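Local coordinates for uncharacterized protein (Parabacteroides merdae, PDB 4R7F) that is of unknown function but has three domains of immunoglobulin-like beta-sandwich fold, one related to the first domain of type 9 secretion system plug proteins, at residues H160-N169 against Q207-F218; V3-S11 against F314-S322. All coordinates share one frame; numbering follows the deposited sequence.

Contact 1 (H160-N169 against Q207-F218)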
loop_
_atom_site.group_PDB
_atom_site.type_symbol
_atom_site.label_atom_id
_atom_site.label_comp_id
_atom_site.label_asym_id
_atom_site.label_seq_id
_atom_site.Cartn_x
_atom_site.Cartn_y
_atom_site.Cartn_z
ATOM N N HIS A 160 -20.049 5.177 -1.461
ATOM C CA HIS A 160 -19.800 3.855 -0.887
ATOM C C HIS A 160 -18.581 3.183 -1.470
ATOM O O HIS A 160 -18.039 3.610 -2.497
ATOM C CB HIS A 160 -20.999 2.943 -1.109
ATOM C CG HIS A 160 -22.230 3.383 -0.400
ATOM N ND1 HIS A 160 -23.109 4.298 -0.931
ATOM C CD2 HIS A 160 -22.740 3.017 0.798
ATOM C CE1 HIS A 160 -24.108 4.479 -0.085
ATOM N NE2 HIS A 160 -23.916 3.696 0.964
ATOM N N GLN A 161 -18.161 2.137 -0.768
ATOM C CA GLN A 161 -17.126 1.237 -1.199
ATOM C C GLN A 161 -17.659 -0.181 -1.078
ATOM O O GLN A 161 -18.344 -0.508 -0.124
ATOM C CB GLN A 161 -15.857 1.427 -0.357
ATOM C CG GLN A 161 -14.977 2.496 -0.961
ATOM C CD GLN A 161 -13.893 3.026 -0.059
ATOM O OE1 GLN A 161 -13.471 2.411 0.940
ATOM N NE2 GLN A 161 -13.417 4.181 -0.421
ATOM N N GLN A 162 -17.326 -1.042 -2.027
ATOM C CA GLN A 162 -17.743 -2.424 -1.947
ATOM C C GLN A 162 -16.540 -3.342 -2.001
ATOM O O GLN A 162 -15.675 -3.205 -2.860
ATOM C CB GLN A 162 -18.691 -2.724 -3.097
ATOM C CG GLN A 162 -19.088 -4.187 -3.260
ATOM C CD GLN A 162 -20.428 -4.347 -4.015
ATOM O OE1 GLN A 162 -20.892 -3.432 -4.688
ATOM N NE2 GLN A 162 -21.068 -5.496 -3.847
ATOM N N VAL A 163 -16.523 -4.294 -1.081
ATOM C CA VAL A 163 -15.505 -5.343 -1.017
ATOM C C VAL A 163 -15.969 -6.608 -1.716
ATOM O O VAL A 163 -17.106 -7.047 -1.558
ATOM C CB VAL A 163 -15.261 -5.748 0.436
ATOM C CG1 VAL A 163 -14.210 -6.834 0.511
ATOM C CG2 VAL A 163 -14.847 -4.528 1.251
ATOM N N SER A 164 -15.055 -7.202 -2.458
ATOM C CA SER A 164 -15.344 -8.363 -3.292
ATOM C C SER A 164 -14.196 -9.291 -2.970
ATOM O O SER A 164 -13.048 -8.838 -2.898
ATOM C CB SER A 164 -15.321 -7.995 -4.790
ATOM O OG SER A 164 -16.241 -6.960 -5.169
ATOM N N PHE A 165 -14.480 -10.567 -2.730
ATOM C CA PHE A 165 -13.381 -11.513 -2.526
ATOM C C PHE A 165 -13.692 -12.950 -2.878
ATOM O O PHE A 165 -14.843 -13.334 -2.919
ATOM C CB PHE A 165 -12.794 -11.411 -1.106
ATOM C CG PHE A 165 -13.665 -11.994 -0.025
ATOM C CD1 PHE A 165 -14.648 -11.228 0.587
ATOM C CD2 PHE A 165 -13.478 -13.289 0.402
ATOM C CE1 PHE A 165 -15.433 -11.765 1.605
ATOM C CE2 PHE A 165 -14.283 -13.843 1.388
ATOM C CZ PHE A 165 -15.245 -13.071 1.999
ATOM N N ASN A 166 -12.632 -13.730 -3.092
ATOM C CA ASN A 166 -12.727 -15.172 -3.386
ATOM C C ASN A 166 -11.773 -15.869 -2.488
ATOM O O ASN A 166 -10.675 -15.388 -2.267
ATOM C CB ASN A 166 -12.336 -15.498 -4.827
ATOM C CG ASN A 166 -13.139 -14.692 -5.828
ATOM O OD1 ASN A 166 -14.238 -15.072 -6.198
ATOM N ND2 ASN A 166 -12.597 -13.542 -6.232
ATOM N N ILE A 167 -12.198 -17.015 -1.986
ATOM C CA ILE A 167 -11.350 -17.843 -1.205
ATOM C C ILE A 167 -10.860 -18.916 -2.137
ATOM O O ILE A 167 -11.654 -19.661 -2.670
ATOM C CB ILE A 167 -12.125 -18.494 -0.050
ATOM C CG1 ILE A 167 -12.684 -17.402 0.859
ATOM C CG2 ILE A 167 -11.217 -19.445 0.707
ATOM C CD1 ILE A 167 -13.585 -17.936 1.944
ATOM N N ASN A 168 -9.549 -18.949 -2.335
ATOM C CA ASN A 168 -8.872 -19.942 -3.136
ATOM C C ASN A 168 -8.336 -21.085 -2.272
ATOM O O ASN A 168 -7.392 -20.901 -1.545
ATOM C CB ASN A 168 -7.747 -19.243 -3.900
ATOM C CG ASN A 168 -8.254 -18.064 -4.739
ATOM O OD1 ASN A 168 -9.282 -18.151 -5.406
ATOM N ND2 ASN A 168 -7.525 -16.969 -4.704
ATOM N N ASN A 169 -8.968 -22.263 -2.379
ATOM C CA ASN A 169 -8.746 -23.381 -1.489
ATOM C C ASN A 169 -8.427 -24.708 -2.171
ATOM O O ASN A 169 -8.794 -25.755 -1.648
ATOM C CB ASN A 169 -9.955 -23.581 -0.536
ATOM C CG ASN A 169 -11.212 -24.050 -1.255
ATOM O OD1 ASN A 169 -11.450 -23.728 -2.410
ATOM N ND2 ASN A 169 -11.982 -24.849 -0.588
ATOM N N GLN A 207 -12.730 -22.849 -5.301
ATOM C CA GLN A 207 -12.933 -21.409 -5.229
ATOM C C GLN A 207 -14.289 -21.076 -4.732
ATOM O O GLN A 207 -15.255 -21.595 -5.240
ATOM C CB GLN A 207 -12.760 -20.743 -6.577
ATOM C CG GLN A 207 -12.593 -19.264 -6.385
ATOM C CD GLN A 207 -12.174 -18.547 -7.655
ATOM O OE1 GLN A 207 -12.894 -18.597 -8.674
ATOM N NE2 GLN A 207 -11.029 -17.841 -7.598
ATOM N N ILE A 208 -14.335 -20.229 -3.714
ATOM C CA ILE A 208 -15.575 -19.789 -3.115
ATOM C C ILE A 208 -15.647 -18.291 -3.277
ATOM O O ILE A 208 -14.794 -17.572 -2.779
ATOM C CB ILE A 208 -15.646 -20.153 -1.629
ATOM C CG1 ILE A 208 -15.324 -21.642 -1.433
ATOM C CG2 ILE A 208 -17.054 -19.874 -1.072
ATOM C CD1 ILE A 208 -14.476 -21.927 -0.212
ATOM N N SER A 209 -16.664 -17.817 -3.978
ATOM C CA SER A 209 -16.738 -16.402 -4.319
ATOM C C SER A 209 -17.792 -15.680 -3.488
ATOM O O SER A 209 -18.930 -16.164 -3.389
ATOM C CB SER A 209 -17.015 -16.248 -5.824
ATOM O OG SER A 209 -17.250 -14.887 -6.159
ATOM N N TYR A 210 -17.397 -14.557 -2.870
ATOM C CA TYR A 210 -18.322 -13.707 -2.087
ATOM C C TYR A 210 -18.309 -12.357 -2.744
ATOM O O TYR A 210 -17.818 -11.379 -2.207
ATOM C CB TYR A 210 -17.884 -13.536 -0.624
ATOM C CG TYR A 210 -17.854 -14.805 0.160
ATOM C CD1 TYR A 210 -16.799 -15.688 0.040
ATOM C CD2 TYR A 210 -18.904 -15.155 0.995
ATOM C CE1 TYR A 210 -16.780 -16.890 0.739
ATOM C CE2 TYR A 210 -18.874 -16.337 1.725
ATOM C CZ TYR A 210 -17.816 -17.208 1.591
ATOM O OH TYR A 210 -17.786 -18.400 2.310
ATOM N N THR A 211 -18.790 -12.335 -3.953
ATOM C CA THR A 211 -18.730 -11.171 -4.801
ATOM C C THR A 211 -20.159 -10.776 -5.068
ATOM O O THR A 211 -20.994 -11.638 -5.176
ATOM C CB THR A 211 -18.001 -11.524 -6.102
ATOM O OG1 THR A 211 -16.663 -11.906 -5.773
ATOM C CG2 THR A 211 -17.918 -10.344 -6.998
ATOM N N TYR A 212 -20.428 -9.474 -5.143
ATOM C CA TYR A 212 -21.770 -8.927 -5.406
ATOM C C TYR A 212 -22.707 -9.081 -4.202
ATOM O O TYR A 212 -23.912 -9.124 -4.332
ATOM C CB TYR A 212 -22.394 -9.545 -6.663
ATOM C CG TYR A 212 -21.494 -9.500 -7.896
ATOM C CD1 TYR A 212 -21.061 -8.278 -8.427
ATOM C CD2 TYR A 212 -21.095 -10.660 -8.530
ATOM C CE1 TYR A 212 -20.243 -8.227 -9.529
ATOM C CE2 TYR A 212 -20.268 -10.615 -9.650
ATOM C CZ TYR A 212 -19.856 -9.398 -10.150
ATOM O OH TYR A 212 -19.079 -9.346 -11.295
ATOM N N ASN A 213 -22.130 -9.119 -3.028
ATOM C CA ASN A 213 -22.882 -9.306 -1.810
ATOM C C ASN A 213 -23.281 -7.956 -1.255
ATOM O O ASN A 213 -22.438 -7.108 -0.998
ATOM C CB ASN A 213 -22.018 -10.058 -0.809
ATOM C CG ASN A 213 -22.798 -10.586 0.343
ATOM O OD1 ASN A 213 -23.501 -9.823 1.039
ATOM N ND2 ASN A 213 -22.699 -11.900 0.569
ATOM N N ARG A 214 -24.579 -7.758 -1.073
ATOM C CA ARG A 214 -25.087 -6.469 -0.682
ATOM C C ARG A 214 -24.516 -6.035 0.676
ATOM O O ARG A 214 -24.265 -4.855 0.896
ATOM C CB ARG A 214 -26.602 -6.494 -0.676
ATOM C CG ARG A 214 -27.279 -5.244 -0.175
ATOM C CD ARG A 214 -27.240 -4.110 -1.187
ATOM N NE ARG A 214 -27.851 -2.916 -0.592
ATOM C CZ ARG A 214 -27.268 -2.160 0.340
ATOM N NH1 ARG A 214 -26.069 -2.441 0.803
ATOM N NH2 ARG A 214 -27.877 -1.099 0.809
ATOM N N ASN A 215 -24.272 -6.982 1.569
ATOM C CA ASN A 215 -23.773 -6.652 2.910
ATOM C C ASN A 215 -22.334 -6.180 2.877
ATOM O O ASN A 215 -21.847 -5.710 3.879
ATOM C CB ASN A 215 -23.836 -7.883 3.824
ATOM C CG ASN A 215 -25.182 -8.562 3.760
ATOM O OD1 ASN A 215 -26.118 -8.052 4.306
ATOM N ND2 ASN A 215 -25.294 -9.685 3.017
ATOM N N LEU A 216 -21.635 -6.381 1.755
ATOM C CA LEU A 216 -20.238 -6.028 1.672
ATOM C C LEU A 216 -20.033 -4.633 1.123
ATOM O O LEU A 216 -18.915 -4.268 0.752
ATOM C CB LEU A 216 -19.453 -7.065 0.884
ATOM C CG LEU A 216 -19.169 -8.329 1.675
ATOM C CD1 LEU A 216 -18.480 -9.339 0.799
ATOM C CD2 LEU A 216 -18.339 -8.042 2.908
ATOM N N ILE A 217 -21.103 -3.845 1.136
ATOM C CA ILE A 217 -21.057 -2.458 0.744
ATOM C C ILE A 217 -21.044 -1.595 2.002
ATOM O O ILE A 217 -21.953 -1.631 2.812
ATOM C CB ILE A 217 -22.250 -2.073 -0.138
ATOM C CG1 ILE A 217 -22.253 -2.922 -1.406
ATOM C CG2 ILE A 217 -22.138 -0.611 -0.528
ATOM C CD1 ILE A 217 -23.384 -2.604 -2.367
ATOM N N PHE A 218 -19.990 -0.818 2.151
ATOM C CA PHE A 218 -19.741 -0.030 3.342
ATOM C C PHE A 218 -19.857 1.418 2.980
ATOM O O PHE A 218 -19.527 1.781 1.855
ATOM C CB PHE A 218 -18.315 -0.234 3.771
ATOM C CG PHE A 218 -18.066 -1.537 4.416
ATOM C CD1 PHE A 218 -17.756 -2.651 3.656
ATOM C CD2 PHE A 218 -18.057 -1.639 5.787
ATOM C CE1 PHE A 218 -17.489 -3.873 4.251
ATOM C CE2 PHE A 218 -17.822 -2.861 6.403
ATOM C CZ PHE A 218 -17.537 -3.983 5.625
HETATM O O HOH W 1 -18.871 -7.726 -3.446
HETATM O O HOH W 2 -14.062 -11.320 -6.170
#
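F165 and Y210 face each other across an antiparallel pair, strand 160-168 against the broken strand 207-219, in the middle of a four-stranded sheet consistent with the immunoglobulin-like sandwich fold of the protein. They form a hydrogen-bonded pair, Y210 N reaching F165 O at 2.8 Å. F165 holds its CG between backbone N and carbonyl carbon (chi1 74°), which tips the ring toward the partner strand. The two ring planes are only 15° apart but slid so far that they barely overlap. Over one face of the F165 ring lies Y210 CB, a CH-pi contact 3.9 Å from the ring centroid, while F165 CE1 meets L216 CD1. I167 CD1 packs against Y210 CE1 at 3.6 Å, extending the same apolar face, which strands 181-187 and 373-380 cover.

After Y210 the partner strand bows out through 211-215, including an Asx turn in which N213 OD1 accepts from N215 N; L216 O then takes V163 N, and I217 and F218 pair with Q162 and Q161. On the other face Q162 lies beside I217: with CG anti to the backbone N (173°), its extended chain brings CD against I217 CG1, 3.5 Å away. OE1 is held by D153 N, and NE2 reaches a water that also bonds V163 O and Y212 N. Y212 OH is hydrogen-bonded to K170 N of the second subunit. At the far end N168 ND2 bonds N143 OD1 of strand 143-149, and Q207 NE2, its side chain alongside, gives a 2.8 Å hydrogen bond to N168 OD1, in its carbonyl plane.

Contact 2 (V3-S11 against F314-S322); sequences VKFFTDVNS and FNNVLDEKS
K321 NZ is gripped by two carboxylates, one from each segment: D8 OD1 at 2.9 Å and D319 OD2 at 2.8 Å, each offering its syn lone pair. The lysine leaves its backbone toward the 3-11 segment and then bends at chi3 and chi4 (68° at the latter), which folds the ammonium back within range of D319 on its own turn, while D8 arrives from the opposite direction. The ammonium thus sits as a bridge between two acids, and its charge probably offsets their mutual repulsion, D8 OD2 and D319 OD2 being 4.4 Å apart. A water donating to both of those OD2 atoms ties the pair further. Were K321 replaced by an alanine, D8 and D319 would probably be left facing each other without their shared cation, and the two segments without their direct salt bridge.

D319 also shapes the turn that carries the lysine: its OD1 accepts from K321 N in an Asx turn, met from above the carboxylate plane, and S322 OG donates to V317 O.

Beside the charges, V317 CG2 lies 3.4 Å from T7 O and meets the F6 ring at its edge, 4.0 Å from F6 CD2. N315 meets T7 as well, its ND2 3.7 Å from T7 CG2 and weakly hydrogen-bonded to L17 O. A water joins T7 O to N315 O, giving the two backbones an indirect link.

The 314-322 loop follows strand 305-310, against which F314 and S322 pack. The 3-11 segment, in turn, is held elsewhere: D8 pairs through its backbone with T132 of strand 129-138, T7 OG1 is bonded to C134 N, and V9 packs on I14 and L17 of strand 14-21.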
loop_
_atom_site.group_PDB
_atom_site.type_symbol
_atom_site.label_atom_id
_atom_site.label_comp_id
_atom_site.label_asym_id
_atom_site.label_seq_id
_atom_site.Cartn_x
_atom_site.Cartn_y
_atom_site.Cartn_z
ATOM N N VAL A 3 -21.081 -13.478 26.202
ATOM C CA VAL A 3 -20.224 -12.275 26.305
ATOM C C VAL A 3 -19.083 -12.260 25.290
ATOM O O VAL A 3 -18.414 -13.278 25.091
ATOM C CB VAL A 3 -19.510 -12.263 27.688
ATOM C CG1 VAL A 3 -18.445 -11.177 27.781
ATOM C CG2 VAL A 3 -20.521 -12.120 28.817
ATOM N N LYS A 4 -18.820 -11.085 24.725
ATOM C CA LYS A 4 -17.807 -10.899 23.687
ATOM C C LYS A 4 -16.582 -10.207 24.236
ATOM O O LYS A 4 -16.700 -9.317 25.074
ATOM C CB LYS A 4 -18.388 -10.118 22.498
ATOM C CG LYS A 4 -19.289 -11.010 21.647
ATOM C CD LYS A 4 -19.916 -10.296 20.470
ATOM C CE LYS A 4 -21.147 -11.068 20.019
ATOM N NZ LYS A 4 -21.414 -10.917 18.563
ATOM N N PHE A 5 -15.415 -10.640 23.757
ATOM C CA PHE A 5 -14.139 -10.090 24.163
ATOM C C PHE A 5 -13.657 -9.171 23.052
ATOM O O PHE A 5 -13.685 -9.526 21.878
ATOM C CB PHE A 5 -13.101 -11.188 24.414
ATOM C CG PHE A 5 -13.480 -12.121 25.515
ATOM C CD1 PHE A 5 -14.414 -13.105 25.306
ATOM C CD2 PHE A 5 -12.931 -11.983 26.774
ATOM C CE1 PHE A 5 -14.811 -13.933 26.347
ATOM C CE2 PHE A 5 -13.296 -12.811 27.798
ATOM C CZ PHE A 5 -14.246 -13.778 27.597
ATOM N N PHE A 6 -13.230 -7.989 23.447
ATOM C CA PHE A 6 -12.755 -7.003 22.520
ATOM C C PHE A 6 -11.715 -6.191 23.214
ATOM O O PHE A 6 -11.701 -6.094 24.449
ATOM C CB PHE A 6 -13.902 -6.122 21.997
ATOM C CG PHE A 6 -14.690 -5.401 23.052
ATOM C CD1 PHE A 6 -15.783 -6.014 23.670
ATOM C CD2 PHE A 6 -14.399 -4.095 23.375
ATOM C CE1 PHE A 6 -16.549 -5.341 24.607
ATOM C CE2 PHE A 6 -15.159 -3.404 24.334
ATOM C CZ PHE A 6 -16.235 -4.022 24.952
ATOM N N THR A 7 -10.813 -5.635 22.438
ATOM C CA THR A 7 -9.780 -4.804 23.028
ATOM C C THR A 7 -10.414 -3.596 23.669
ATOM O O THR A 7 -11.085 -2.807 22.994
ATOM C CB THR A 7 -8.783 -4.382 21.982
ATOM O OG1 THR A 7 -8.165 -5.569 21.463
ATOM C CG2 THR A 7 -7.719 -3.431 22.587
ATOM N N ASP A 8 -10.212 -3.488 24.973
ATOM C CA ASP A 8 -10.784 -2.423 25.804
ATOM C C ASP A 8 -10.038 -2.246 27.139
ATOM O O ASP A 8 -9.448 -3.159 27.654
ATOM C CB ASP A 8 -12.233 -2.755 26.096
ATOM C CG ASP A 8 -13.045 -1.551 26.543
ATOM O OD1 ASP A 8 -12.663 -0.384 26.269
ATOM O OD2 ASP A 8 -14.082 -1.792 27.185
ATOM N N VAL A 9 -10.031 -1.034 27.655
ATOM C CA VAL A 9 -9.403 -0.709 28.913
ATOM C C VAL A 9 -10.486 -0.442 29.951
ATOM O O VAL A 9 -11.401 0.296 29.683
ATOM C CB VAL A 9 -8.539 0.549 28.761
ATOM C CG1 VAL A 9 -8.025 1.039 30.116
ATOM C CG2 VAL A 9 -7.382 0.257 27.843
ATOM N N ASN A 10 -10.379 -1.045 31.131
ATOM C CA ASN A 10 -11.380 -0.904 32.179
ATOM C C ASN A 10 -10.804 -0.277 33.440
ATOM O O ASN A 10 -11.380 -0.417 34.485
ATOM C CB ASN A 10 -11.941 -2.286 32.574
ATOM C CG ASN A 10 -12.273 -3.139 31.376
ATOM O OD1 ASN A 10 -13.213 -2.845 30.622
ATOM N ND2 ASN A 10 -11.483 -4.180 31.163
ATOM N N SER A 11 -9.631 0.322 33.369
ATOM C CA SER A 11 -9.032 0.928 34.538
ATOM C C SER A 11 -8.596 2.319 34.198
ATOM O O SER A 11 -8.008 2.530 33.156
ATOM C CB SER A 11 -7.831 0.132 35.003
ATOM O OG SER A 11 -7.041 0.900 35.902
ATOM N N PHE A 314 -9.098 5.347 21.332
ATOM C CA PHE A 314 -10.069 4.688 22.216
ATOM C C PHE A 314 -10.279 3.218 21.823
ATOM O O PHE A 314 -11.329 2.649 22.098
ATOM C CB PHE A 314 -11.401 5.378 22.102
ATOM C CG PHE A 314 -11.459 6.672 22.793
ATOM C CD1 PHE A 314 -11.523 6.718 24.161
ATOM C CD2 PHE A 314 -11.474 7.856 22.072
ATOM C CE1 PHE A 314 -11.602 7.928 24.810
ATOM C CE2 PHE A 314 -11.528 9.067 22.721
ATOM C CZ PHE A 314 -11.605 9.104 24.087
ATOM N N ASN A 315 -9.297 2.617 21.148
ATOM C CA ASN A 315 -9.393 1.224 20.709
ATOM C C ASN A 315 -10.621 0.971 19.832
ATOM O O ASN A 315 -11.190 -0.133 19.811
ATOM C CB ASN A 315 -9.397 0.312 21.940
ATOM C CG ASN A 315 -8.190 0.554 22.828
ATOM O OD1 ASN A 315 -8.289 1.094 23.946
ATOM N ND2 ASN A 315 -7.039 0.173 22.324
ATOM N N ASN A 316 -11.049 2.007 19.115
ATOM C CA ASN A 316 -12.270 1.899 18.314
ATOM C C ASN A 316 -13.514 1.355 19.074
ATOM O O ASN A 316 -14.390 0.754 18.496
ATOM C CB ASN A 316 -11.982 1.120 17.032
ATOM C CG ASN A 316 -11.164 1.933 16.039
ATOM O OD1 ASN A 316 -11.336 3.138 15.902
ATOM N ND2 ASN A 316 -10.260 1.284 15.379
ATOM N N VAL A 317 -13.580 1.630 20.376
ATOM C CA VAL A 317 -14.744 1.322 21.197
ATOM C C VAL A 317 -15.694 2.522 21.263
ATOM O O VAL A 317 -15.292 3.641 21.564
ATOM C CB VAL A 317 -14.269 0.889 22.612
ATOM C CG1 VAL A 317 -15.418 0.666 23.605
ATOM C CG2 VAL A 317 -13.386 -0.350 22.495
ATOM N N LEU A 318 -16.961 2.258 20.966
ATOM C CA LEU A 318 -18.026 3.237 21.077
ATOM C C LEU A 318 -18.750 2.918 22.363
ATOM O O LEU A 318 -19.550 1.989 22.410
ATOM C CB LEU A 318 -18.995 3.156 19.885
ATOM C CG LEU A 318 -18.309 3.287 18.520
ATOM C CD1 LEU A 318 -19.380 3.254 17.442
ATOM C CD2 LEU A 318 -17.530 4.580 18.465
ATOM N N ASP A 319 -18.432 3.698 23.404
ATOM C CA ASP A 319 -19.052 3.608 24.707
ATOM C C ASP A 319 -18.942 4.968 25.471
ATOM O O ASP A 319 -18.607 5.999 24.900
ATOM C CB ASP A 319 -18.395 2.458 25.487
ATOM C CG ASP A 319 -16.958 2.790 25.990
ATOM O OD1 ASP A 319 -16.394 3.880 25.648
ATOM O OD2 ASP A 319 -16.382 1.931 26.728
ATOM N N GLU A 320 -19.210 4.947 26.764
ATOM C CA GLU A 320 -19.295 6.157 27.573
ATOM C C GLU A 320 -17.969 6.862 27.680
ATOM O O GLU A 320 -17.946 8.019 28.009
ATOM C CB GLU A 320 -19.752 5.822 29.004
ATOM C CG GLU A 320 -21.178 5.285 29.070
ATOM C CD GLU A 320 -21.320 3.754 28.955
ATOM O OE1 GLU A 320 -20.303 3.002 28.774
ATOM O OE2 GLU A 320 -22.497 3.324 29.037
ATOM N N LYS A 321 -16.873 6.150 27.468
ATOM C CA LYS A 321 -15.586 6.781 27.473
ATOM C C LYS A 321 -15.379 7.614 26.247
ATOM O O LYS A 321 -14.712 8.612 26.348
ATOM C CB LYS A 321 -14.447 5.772 27.521
ATOM C CG LYS A 321 -14.461 4.796 28.684
ATOM C CD LYS A 321 -13.090 4.093 28.668
ATOM C CE LYS A 321 -13.153 2.581 28.826
ATOM N NZ LYS A 321 -13.769 1.863 27.675
ATOM N N SER A 322 -15.884 7.174 25.082
ATOM C CA SER A 322 -15.542 7.852 23.826
ATOM C C SER A 322 -16.681 8.759 23.357
ATOM O O SER A 322 -16.519 9.562 22.453
ATOM C CB SER A 322 -15.199 6.825 22.772
ATOM O OG SER A 322 -16.322 5.975 22.519
HETATM O O HOH W 3 -11.899 -2.832 20.461
HETATM O O HOH W 4 -16.994 -0.722 26.425
HETATM O O HOH W 5 -10.968 1.634 25.392
#

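In the fold
Contact 1 is a buried pairing inside a single sheet; contact 2 is a surface meeting between a loop and a short edge segment from near the chain start. Their centres lie 28 Å apart, their nearest atoms are about 12 Å apart, and they share no strand, yet both segments of contact 1 fall between those of contact 2 in the sequence. Chemistry follows place: segments 160-169 and 207-218 are zipped by backbone hydrogen bonds and packed rings, whereas 3-11 and 314-322 rely on a salt-bridge network, water bridges and a few apolar touches. Contact 1 also touches the second subunit; no other chain of the assembly touches contact 2.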